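Local coordinates for uncharacterized protein (Pseudomonas aeruginosa PAO1, PDB 4R1D) that probably acts as a calcium-binding lipase effector of the H2 type VI secretion system, whose partner Tli4 binds it as part of self-protection, at residues Pro50-Ile54 with Val204-Gly208; Met248-Thr254 with Arg273-His279. One frame throughout, in Å; residues are numbered along the deposited sequence.

How the contacts relate
Both contacts are pairs of neighbouring parallel strands in the same central sheet, and their inner strands, 48-54 and 250-255, lie next to each other, so four consecutive strands are covered. Probable backbone hydrogen bonds tie the two together, among them Ile54 N to Val253 O at 2.8 Å. Contact 1, at the 201-206 margin of the sheet, is buried throughout and purely apolar in its side-chain contacts, although the calcium site lies close by. Contact 2 sits farther into the sheet and buries more surface, yet one end emerges at partly exposed Lys249 and Arg273, and polar side chains take part at both ends.

Contact 1. Residues Pro50-Ile54 with Val204-Gly208; sequences PVIFI and VWCAG
Ile52 and Ala207 make the tightest side-chain contact between the strands, methyl CG2 of Ile52 lying 3.6 Å from CB of Ala207. CG2 is anti to the backbone N of Ile52, leaving CG1 beside that N, and CD1 at its end reaches CB of Trp205 at 4.1 Å. Pro50 adds its CB, 4.2 Å from CD1 of the Trp205 indole. Val51, Phe53, Val204 and Cys206 point to the other face of the sheet, where CB of Phe53 meets CG1 of Val204 at 4.2 Å. Between the two faces runs a parallel ladder: Trp205 N donates to Val51 O (2.8 Å), Phe53 N to Trp205 O (2.8 Å, 174° at the hydrogen) and Ala207 N to Phe53 O (2.8 Å). In the alpha/beta-hydrolase fold this pairing joins strand 48-54 to strand 201-206, the outermost strand on this side of the sheet. The ladder ends as the chain turns through an inverse gamma turn centred on Ala207. Helix 215-238 covers the face bearing Trp205, whose NE1 is hydrogen-bonded to Tyr234 OH and whose ring takes a cation-pi contact from Arg134. Helix 141-155 packs on the Phe53 and Val204 face; from it the calcium ligand Glu152 accepts a hydrogen bond from Val204 N, linking the strand edge to the metal site.

Contact 2. Residues Met248-Thr254 with Arg273-His279; sequences MKVILVT and RVLGVVH
Leu252 and Val274 form the densest apolar patch, the branch carbon CG of the leucine standing 3.8 Å from CG1 of the valine, with the two side chains roughly at right angles. Val250 CG2 adds to it from 4.0 Å off Val274 CG2, and Leu252 CD1 reaches on to Val277 CG2. On the opposite face Val253 and Val278 lie side by side. At the C-terminal end, His279 ND1 donates to Thr254 OG1 at 2.9 Å, with the hydroxyl oxygen nearly in the imidazole plane; a chi1 of 77° places OG1 between the backbone N and the carbonyl carbon, on the side of the His279 ring. CG1 of Val277 lies over one face of that ring, toward the rim. These strands belong to a right-handed beta-alpha-beta crossover; the turn from strand 250-255 into helix 258-267 probably corresponds to the nucleophile elbow of alpha/beta hydrolases. A beta bulge interrupts their ladder: Val250 O takes Leu275 N at 2.8 Å, but Leu252 N bonds Gly276 O at 3.2 Å, and the extra residue, Leu275, turns its CB toward Val250 O and Lys249 CB. The N-terminal end is more polar and partly exposed. Here the Arg273 chain bends at chi2 and chi3, and NH1 donates to Met248 O at 2.8 Å and also to Met245 O. Met248 O lies in the guanidinium plane, while NH1 approaches 34° out of the carbonyl plane; NE forms a salt bridge with Glu227. Loosest is Lys249 NZ, weakly linked to a water that donates to Val274 O.

Contact 1. Residues Pro50-Ile54 with Val204-Gly208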
ATOM      1  N   PRO A  50      24.114   6.473  -9.031  1.00 16.91           N
ATOM      2  CA  PRO A  50      23.129   5.634  -8.344  1.00 14.42           C
ATOM      3  C   PRO A  50      21.987   5.187  -9.248  1.00 14.81           C
ATOM      4  O   PRO A  50      21.475   5.973 -10.031  1.00 16.25           O
ATOM      5  CB  PRO A  50      22.590   6.553  -7.229  1.00 16.54           C
ATOM      6  CG  PRO A  50      23.647   7.571  -7.030  1.00 15.38           C
ATOM      7  CD  PRO A  50      24.207   7.811  -8.427  1.00 15.98           C
ATOM      8  N   VAL A  51      21.616   3.919  -9.117  1.00 16.21           N
ATOM      9  CA  VAL A  51      20.434   3.371  -9.764  1.00 12.42           C
ATOM     10  C   VAL A  51      19.360   3.238  -8.689  1.00 13.27           C
ATOM     11  O   VAL A  51      19.548   2.508  -7.728  1.00 14.95           O
ATOM     12  CB  VAL A  51      20.741   2.006 -10.387  1.00 16.70           C
ATOM     13  CG1 VAL A  51      19.475   1.362 -10.945  1.00 15.83           C
ATOM     14  CG2 VAL A  51      21.797   2.175 -11.499  1.00 15.72           C
ATOM     15  N   ILE A  52      18.239   3.942  -8.857  1.00 13.48           N
ATOM     16  CA  ILE A  52      17.176   3.941  -7.862  1.00 14.60           C
ATOM     17  C   ILE A  52      16.059   3.022  -8.331  1.00 16.19           C
ATOM     18  O   ILE A  52      15.416   3.289  -9.343  1.00 14.01           O
ATOM     19  CB  ILE A  52      16.565   5.351  -7.684  1.00 14.69           C
ATOM     20  CG1 ILE A  52      17.660   6.416  -7.554  1.00 15.23           C
ATOM     21  CG2 ILE A  52      15.612   5.372  -6.470  1.00 16.76           C
ATOM     22  CD1 ILE A  52      18.589   6.231  -6.361  1.00 17.18           C
ATOM     23  N   PHE A  53      15.832   1.938  -7.601  1.00 14.10           N
ATOM     24  CA  PHE A  53      14.799   0.996  -7.991  1.00 11.15           C
ATOM     25  C   PHE A  53      13.514   1.380  -7.286  1.00 15.44           C
ATOM     26  O   PHE A  53      13.501   1.565  -6.066  1.00 15.29           O
ATOM     27  CB  PHE A  53      15.208  -0.431  -7.621  1.00 14.02           C
ATOM     28  CG  PHE A  53      14.233  -1.461  -8.076  1.00 12.77           C
ATOM     29  CD1 PHE A  53      14.269  -1.932  -9.374  1.00 15.14           C
ATOM     30  CD2 PHE A  53      13.261  -1.940  -7.212  1.00 11.76           C
ATOM     31  CE1 PHE A  53      13.371  -2.881  -9.802  1.00 14.72           C
ATOM     32  CE2 PHE A  53      12.354  -2.899  -7.642  1.00 14.46           C
ATOM     33  CZ  PHE A  53      12.413  -3.358  -8.948  1.00 16.27           C
ATOM     34  N   ILE A  54      12.447   1.533  -8.063  1.00 13.29           N
ATOM     35  CA  ILE A  54      11.162   1.900  -7.524  1.00 15.30           C
ATOM     36  C   ILE A  54      10.202   0.748  -7.791  1.00 13.61           C
ATOM     37  O   ILE A  54       9.917   0.428  -8.949  1.00 14.75           O
ATOM     38  CB  ILE A  54      10.625   3.195  -8.163  1.00 13.48           C
ATOM     39  CG1 ILE A  54      11.690   4.303  -8.107  1.00 15.15           C
ATOM     40  CG2 ILE A  54       9.296   3.613  -7.501  1.00 12.50           C
ATOM     41  CD1 ILE A  54      11.257   5.642  -8.723  1.00 14.91           C
ATOM     42  N   VAL A 204      22.808   0.051  -6.588  1.00 13.56           N
ATOM     43  CA  VAL A 204      21.341   0.013  -6.619  1.00 16.38           C
ATOM     44  C   VAL A 204      20.761   0.326  -5.243  1.00 17.17           C
ATOM     45  O   VAL A 204      21.049  -0.378  -4.275  1.00 18.11           O
ATOM     46  CB  VAL A 204      20.826  -1.367  -7.049  1.00 14.23           C
ATOM     47  CG1 VAL A 204      19.293  -1.375  -7.095  1.00 15.10           C
ATOM     48  CG2 VAL A 204      21.415  -1.763  -8.430  1.00 15.02           C
ATOM     49  N   TRP A 205      19.930   1.365  -5.178  1.00 14.09           N
ATOM     50  CA  TRP A 205      19.256   1.764  -3.948  1.00 17.12           C
ATOM     51  C   TRP A 205      17.769   1.518  -4.142  1.00 15.72           C
ATOM     52  O   TRP A 205      17.266   1.641  -5.251  1.00 16.02           O
ATOM     53  CB  TRP A 205      19.495   3.248  -3.665  1.00 16.80           C
ATOM     54  CG  TRP A 205      20.924   3.549  -3.352  1.00 14.83           C
ATOM     55  CD1 TRP A 205      21.956   3.624  -4.242  1.00 17.65           C
ATOM     56  CD2 TRP A 205      21.484   3.817  -2.058  1.00 15.31           C
ATOM     57  NE1 TRP A 205      23.126   3.932  -3.580  1.00 16.54           N
ATOM     58  CE2 TRP A 205      22.864   4.044  -2.239  1.00 14.55           C
ATOM     59  CE3 TRP A 205      20.951   3.883  -0.764  1.00 17.54           C
ATOM     60  CZ2 TRP A 205      23.720   4.343  -1.177  1.00 18.57           C
ATOM     61  CZ3 TRP A 205      21.802   4.177   0.293  1.00 19.99           C
ATOM     62  CH2 TRP A 205      23.175   4.395   0.079  1.00 17.46           C
ATOM     63  N   CYS A 206      17.076   1.163  -3.069  1.00 16.34           N
ATOM     64  CA  CYS A 206      15.690   0.718  -3.179  1.00 13.81           C
ATOM     65  C   CYS A 206      14.727   1.748  -2.605  1.00 15.49           C
ATOM     66  O   CYS A 206      14.636   1.909  -1.384  1.00 15.93           O
ATOM     67  CB  CYS A 206      15.509  -0.597  -2.438  1.00 15.87           C
ATOM     68  SG  CYS A 206      13.876  -1.351  -2.666  1.00 17.04           S
ATOM     69  N   ALA A 207      14.008   2.432  -3.489  1.00 15.61           N
ATOM     70  CA  ALA A 207      13.084   3.479  -3.069  1.00 13.46           C
ATOM     71  C   ALA A 207      11.689   2.939  -2.803  1.00 16.63           C
ATOM     72  O   ALA A 207      10.727   3.301  -3.485  1.00 16.67           O
ATOM     73  CB  ALA A 207      13.034   4.590  -4.111  1.00 17.14           C
ATOM     74  N   GLY A 208      11.569   2.070  -1.805  1.00 15.89           N
ATOM     75  CA  GLY A 208      10.249   1.611  -1.394  1.00 15.11           C
ATOM     76  C   GLY A 208       9.393   2.814  -1.014  1.00 14.03           C
ATOM     77  O   GLY A 208       9.916   3.857  -0.595  1.00 16.67           O
TER

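Contact 2. Residues Met248-Thr254 with Arg273-His279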
ATOM      1  N   MET A 248      25.763  15.483  -9.481  1.00 18.59           N
ATOM      2  CA  MET A 248      25.408  14.064  -9.515  1.00 21.59           C
ATOM      3  C   MET A 248      24.047  13.839 -10.195  1.00 20.70           C
ATOM      4  O   MET A 248      23.147  14.681 -10.104  1.00 18.29           O
ATOM      5  CB  MET A 248      25.433  13.445  -8.114  1.00 22.59           C
ATOM      6  CG  MET A 248      26.844  13.072  -7.644  1.00 24.82           C
ATOM      7  SD  MET A 248      26.856  12.209  -6.064  1.00 26.19           S
ATOM      8  CE  MET A 248      26.203  10.604  -6.543  1.00 22.10           C
ATOM      9  N   LYS A 249      23.921  12.717 -10.899  1.00 19.91           N
ATOM     10  CA  LYS A 249      22.651  12.314 -11.513  1.00 20.65           C
ATOM     11  C   LYS A 249      22.325  10.876 -11.103  1.00 17.59           C
ATOM     12  O   LYS A 249      23.204  10.129 -10.701  1.00 16.86           O
ATOM     13  CB  LYS A 249      22.742  12.383 -13.042  1.00 21.76           C
ATOM     14  CG  LYS A 249      22.987  13.781 -13.623  1.00 26.49           C
ATOM     15  CD  LYS A 249      21.770  14.664 -13.494  1.00 29.42           C
ATOM     16  CE  LYS A 249      21.992  16.034 -14.136  1.00 32.39           C
ATOM     17  NZ  LYS A 249      21.821  15.996 -15.611  1.00 37.53           N
ATOM     18  N   VAL A 250      21.064  10.478 -11.220  1.00 13.49           N
ATOM     19  CA  VAL A 250      20.692   9.093 -10.921  1.00 11.94           C
ATOM     20  C   VAL A 250      19.858   8.531 -12.074  1.00 15.22           C
ATOM     21  O   VAL A 250      19.341   9.278 -12.900  1.00 15.91           O
ATOM     22  CB  VAL A 250      19.860   8.977  -9.619  1.00 15.93           C
ATOM     23  CG1 VAL A 250      20.613   9.582  -8.432  1.00 19.00           C
ATOM     24  CG2 VAL A 250      18.512   9.661  -9.799  1.00 17.64           C
ATOM     25  N   ILE A 251      19.728   7.215 -12.129  1.00 14.66           N
ATOM     26  CA  ILE A 251      18.882   6.571 -13.135  1.00 13.77           C
ATOM     27  C   ILE A 251      17.779   5.827 -12.408  1.00 15.07           C
ATOM     28  O   ILE A 251      18.055   5.070 -11.487  1.00 15.29           O
ATOM     29  CB  ILE A 251      19.692   5.572 -13.971  1.00 15.75           C
ATOM     30  CG1 ILE A 251      20.805   6.300 -14.721  1.00 16.73           C
ATOM     31  CG2 ILE A 251      18.785   4.806 -14.941  1.00 14.81           C
ATOM     32  CD1 ILE A 251      21.856   5.365 -15.299  1.00 20.48           C
ATOM     33  N   LEU A 252      16.530   6.047 -12.804  1.00 14.17           N
ATOM     34  CA  LEU A 252      15.406   5.339 -12.183  1.00 14.43           C
ATOM     35  C   LEU A 252      15.142   4.026 -12.916  1.00 14.96           C
ATOM     36  O   LEU A 252      15.202   3.979 -14.145  1.00 14.90           O
ATOM     37  CB  LEU A 252      14.126   6.193 -12.226  1.00 12.58           C
ATOM     38  CG  LEU A 252      14.189   7.587 -11.604  1.00 13.84           C
ATOM     39  CD1 LEU A 252      12.813   8.246 -11.580  1.00 12.62           C
ATOM     40  CD2 LEU A 252      14.758   7.508 -10.184  1.00 16.96           C
ATOM     41  N   VAL A 253      14.865   2.967 -12.164  1.00 14.48           N
ATOM     42  CA  VAL A 253      14.419   1.697 -12.745  1.00 12.94           C
ATOM     43  C   VAL A 253      13.158   1.338 -11.980  1.00 16.13           C
ATOM     44  O   VAL A 253      13.185   1.185 -10.749  1.00 14.08           O
ATOM     45  CB  VAL A 253      15.490   0.595 -12.606  1.00 13.38           C
ATOM     46  CG1 VAL A 253      14.953  -0.728 -13.105  1.00 15.64           C
ATOM     47  CG2 VAL A 253      16.770   0.997 -13.361  1.00 13.69           C
ATOM     48  N   THR A 254      12.034   1.263 -12.686  1.00 13.75           N
ATOM     49  CA  THR A 254      10.751   1.124 -12.015  1.00 15.68           C
ATOM     50  C   THR A 254      10.036  -0.164 -12.373  1.00 15.20           C
ATOM     51  O   THR A 254      10.188  -0.696 -13.474  1.00 13.37           O
ATOM     52  CB  THR A 254       9.804   2.307 -12.341  1.00 11.32           C
ATOM     53  OG1 THR A 254       9.252   2.140 -13.649  1.00 13.54           O
ATOM     54  CG2 THR A 254      10.562   3.632 -12.281  1.00 11.86           C
ATOM     55  N   ARG A 273      17.705  15.937 -11.660  1.00 17.37           N
ATOM     56  CA  ARG A 273      18.571  14.945 -11.017  1.00 17.56           C
ATOM     57  C   ARG A 273      18.502  13.600 -11.747  1.00 18.70           C
ATOM     58  O   ARG A 273      19.463  12.826 -11.754  1.00 18.52           O
ATOM     59  CB  ARG A 273      18.153  14.754  -9.553  1.00 19.18           C
ATOM     60  CG  ARG A 273      18.971  13.743  -8.795  1.00 20.58           C
ATOM     61  CD  ARG A 273      20.337  14.320  -8.454  1.00 21.67           C
ATOM     62  NE  ARG A 273      20.288  15.248  -7.323  1.00 19.16           N
ATOM     63  CZ  ARG A 273      21.299  16.047  -7.001  1.00 23.45           C
ATOM     64  NH1 ARG A 273      22.397  16.030  -7.747  1.00 18.43           N
ATOM     65  NH2 ARG A 273      21.220  16.853  -5.948  1.00 20.76           N
ATOM     66  N   VAL A 274      17.354  13.318 -12.352  1.00 16.61           N
ATOM     67  CA  VAL A 274      17.159  12.046 -13.046  1.00 16.42           C
ATOM     68  C   VAL A 274      17.674  12.115 -14.482  1.00 14.43           C
ATOM     69  O   VAL A 274      17.220  12.932 -15.288  1.00 17.20           O
ATOM     70  CB  VAL A 274      15.677  11.566 -12.984  1.00 16.33           C
ATOM     71  CG1 VAL A 274      15.458  10.353 -13.885  1.00 14.93           C
ATOM     72  CG2 VAL A 274      15.277  11.254 -11.528  1.00 14.35           C
ATOM     73  N   LEU A 275      18.635  11.246 -14.789  1.00 16.68           N
ATOM     74  CA  LEU A 275      19.298  11.248 -16.093  1.00 16.75           C
ATOM     75  C   LEU A 275      18.449  10.545 -17.143  1.00 14.67           C
ATOM     76  O   LEU A 275      18.466  10.907 -18.329  1.00 17.47           O
ATOM     77  CB  LEU A 275      20.656  10.548 -15.991  1.00 16.32           C
ATOM     78  CG  LEU A 275      21.597  10.644 -17.191  1.00 19.29           C
ATOM     79  CD1 LEU A 275      21.924  12.109 -17.470  1.00 20.44           C
ATOM     80  CD2 LEU A 275      22.860   9.851 -16.908  1.00 21.19           C
ATOM     81  N   GLY A 276      17.713   9.535 -16.704  1.00 15.36           N
ATOM     82  CA  GLY A 276      16.888   8.742 -17.597  1.00 11.71           C
ATOM     83  C   GLY A 276      16.067   7.747 -16.797  1.00 16.15           C
ATOM     84  O   GLY A 276      16.272   7.577 -15.595  1.00 15.94           O
ATOM     85  N   VAL A 277      15.134   7.079 -17.462  1.00 15.89           N
ATOM     86  CA  VAL A 277      14.206   6.210 -16.754  1.00 15.89           C
ATOM     87  C   VAL A 277      13.965   4.915 -17.508  1.00 14.49           C
ATOM     88  O   VAL A 277      13.698   4.919 -18.712  1.00 14.07           O
ATOM     89  CB  VAL A 277      12.862   6.916 -16.581  1.00 13.02           C
ATOM     90  CG1 VAL A 277      11.862   6.005 -15.881  1.00 13.78           C
ATOM     91  CG2 VAL A 277      13.053   8.232 -15.792  1.00 15.81           C
ATOM     92  N   VAL A 278      14.078   3.811 -16.775  1.00 15.81           N
ATOM     93  CA  VAL A 278      13.629   2.505 -17.213  1.00 13.23           C
ATOM     94  C   VAL A 278      12.297   2.197 -16.531  1.00 13.23           C
ATOM     95  O   VAL A 278      12.185   2.282 -15.309  1.00 13.74           O
ATOM     96  CB  VAL A 278      14.664   1.444 -16.820  1.00 13.88           C
ATOM     97  CG1 VAL A 278      14.068   0.014 -16.891  1.00 14.19           C
ATOM     98  CG2 VAL A 278      15.909   1.591 -17.692  1.00 13.39           C
ATOM     99  N   HIS A 279      11.287   1.873 -17.331  1.00 13.72           N
ATOM    100  CA  HIS A 279       9.999   1.400 -16.827  1.00 14.72           C
ATOM    101  C   HIS A 279       9.777  -0.055 -17.220  1.00 15.39           C
ATOM    102  O   HIS A 279       9.900  -0.417 -18.402  1.00 11.25           O
ATOM    103  CB  HIS A 279       8.833   2.174 -17.455  1.00 13.65           C
ATOM    104  CG  HIS A 279       8.734   3.615 -17.059  1.00 13.61           C
ATOM    105  ND1 HIS A 279       8.805   4.048 -15.751  1.00 14.96           N
ATOM    106  CD2 HIS A 279       8.459   4.712 -17.806  1.00 14.50           C
ATOM    107  CE1 HIS A 279       8.632   5.361 -15.717  1.00 12.91           C
ATOM    108  NE2 HIS A 279       8.418   5.787 -16.949  1.00 14.94           N
TER
HETATM  109  O   HOH W   1      18.633  15.165 -16.541  1.00 26.89           O